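PDB 6EEZ: DsbA-like disulfide oxidoreductase from Wolbachia endosymbiont of Drosophila melanogaster, which probably catalyses thiol-disulfide exchange, acting as a homotrimeric disulfide isomerase of the DsbA type. Local coordinates for residues A77-A82 / Q142-S147. Sequence-based numbering, arbitrary orientation.
Sequences ASLKAA and QMINNS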
# COMPACT_ATOMS: atom_id res chain seq x y z
N ALA A 77 -10.96 2.36 -12.63
CA ALA A 77 -10.28 3.56 -12.14
C ALA A 77 -9.21 3.23 -11.07
O ALA A 77 -8.15 3.84 -11.04
CB ALA A 77 -11.32 4.54 -11.58
N SER A 78 -9.49 2.25 -10.21
CA SER A 78 -8.55 1.87 -9.16
C SER A 78 -7.35 1.13 -9.74
O SER A 78 -6.23 1.30 -9.29
CB SER A 78 -9.23 0.98 -8.12
OG SER A 78 -10.13 1.70 -7.32
N LEU A 79 -7.61 0.31 -10.75
CA LEU A 79 -6.56 -0.47 -11.39
C LEU A 79 -5.62 0.46 -12.11
O LEU A 79 -4.41 0.26 -12.07
CB LEU A 79 -7.16 -1.47 -12.37
CG LEU A 79 -6.18 -2.39 -13.11
CD1 LEU A 79 -5.34 -3.19 -12.14
CD2 LEU A 79 -6.94 -3.35 -14.01
N LYS A 80 -6.18 1.47 -12.77
CA LYS A 80 -5.39 2.50 -13.44
C LYS A 80 -4.50 3.25 -12.47
O LYS A 80 -3.31 3.43 -12.72
CB LYS A 80 -6.30 3.50 -14.14
CG LYS A 80 -6.94 2.99 -15.40
CD LYS A 80 -7.80 4.09 -15.97
CE LYS A 80 -8.42 3.72 -17.30
NZ LYS A 80 -9.37 4.78 -17.69
N ALA A 81 -5.08 3.71 -11.37
CA ALA A 81 -4.32 4.48 -10.41
C ALA A 81 -3.27 3.59 -9.76
O ALA A 81 -2.14 4.01 -9.52
CB ALA A 81 -5.24 5.11 -9.37
N ALA A 82 -3.61 2.32 -9.54
CA ALA A 82 -2.65 1.39 -8.97
C ALA A 82 -1.49 1.18 -9.94
O ALA A 82 -0.33 1.26 -9.54
CB ALA A 82 -3.30 0.06 -8.63
N GLN A 142 2.17 -8.37 -12.78
CA GLN A 142 2.55 -9.46 -11.87
C GLN A 142 2.42 -9.05 -10.42
O GLN A 142 1.89 -9.81 -9.60
CB GLN A 142 3.98 -9.92 -12.16
CG GLN A 142 4.37 -11.19 -11.44
CD GLN A 142 5.78 -11.65 -11.77
OE1 GLN A 142 6.74 -11.20 -11.15
NE2 GLN A 142 5.91 -12.56 -12.75
N MET A 143 2.89 -7.84 -10.11
CA MET A 143 2.88 -7.37 -8.72
C MET A 143 1.46 -7.15 -8.22
O MET A 143 1.17 -7.42 -7.06
CB MET A 143 3.68 -6.06 -8.58
CG MET A 143 5.19 -6.24 -8.67
SD MET A 143 6.09 -4.66 -8.75
CE MET A 143 5.90 -4.10 -7.06
N ILE A 144 0.58 -6.67 -9.08
CA ILE A 144 -0.78 -6.37 -8.66
C ILE A 144 -1.55 -7.69 -8.50
O ILE A 144 -2.35 -7.84 -7.57
CB ILE A 144 -1.49 -5.44 -9.66
CG1 ILE A 144 -0.98 -4.01 -9.46
CG2 ILE A 144 -3.02 -5.52 -9.50
CD1 ILE A 144 -1.59 -2.99 -10.37
N ASN A 145 -1.31 -8.63 -9.39
CA ASN A 145 -1.95 -9.92 -9.29
C ASN A 145 -1.52 -10.61 -8.01
O ASN A 145 -2.34 -11.23 -7.32
CB ASN A 145 -1.63 -10.80 -10.50
CG ASN A 145 -2.39 -10.38 -11.73
OD1 ASN A 145 -3.45 -9.76 -11.63
ND2 ASN A 145 -1.87 -10.73 -12.90
N ASN A 146 -0.24 -10.48 -7.68
CA ASN A 146 0.27 -11.16 -6.50
C ASN A 146 -0.32 -10.54 -5.25
O ASN A 146 -0.62 -11.26 -4.31
CB ASN A 146 1.80 -11.13 -6.47
CG ASN A 146 2.41 -12.18 -7.40
OD1 ASN A 146 1.74 -13.13 -7.83
ND2 ASN A 146 3.69 -12.01 -7.70
N SER A 147 -0.56 -9.23 -5.25
CA SER A 147 -1.20 -8.60 -4.10
C SER A 147 -2.67 -8.97 -3.98
O SER A 147 -3.18 -9.15 -2.87
CB SER A 147 -1.09 -7.08 -4.17
OG SER A 147 0.24 -6.65 -3.99
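Ile144 reaches from helix 137-154 to helix 76-91 and meets Leu79 and Ala82, which lie one helical turn apart. Its CG1 stands anti to the carbonyl carbon (chi1 -76°), and the chain is then fully extended at chi2, so CD1 becomes the foremost atom. That methyl lies 3.9 Å from Ala82 CB, end against end, and 4.2 Å from Leu79 CD1. Leu79 comes in from the flank: with CG anti to its backbone N, the CD1 branch swings towards the isoleucine at a slant while CD2 stays farther off. The same leucine methyl also approaches the second branch of the isoleucine, with Ile144 CG2 4.2 Å from Leu79 CD1. All of this is apolar packing, and it is thin: the two segments bury just 112 Å² in total, and the CA atoms of Ala82 and Ile144 remain 8.0 Å apart. Farther along helix 76-91, Leu86 and Phe90 receive Met143. Near the start of that helix, Ser78 OG is hydrogen-bonded with Asp42 and Ser44, just ahead of the Cys45-Cys48 disulfide. The contact joins the first helix of the helical insertion to the long helix that leads back to strand 161-164, the insertion being the feature that sets DsbA-type thioredoxin folds apart.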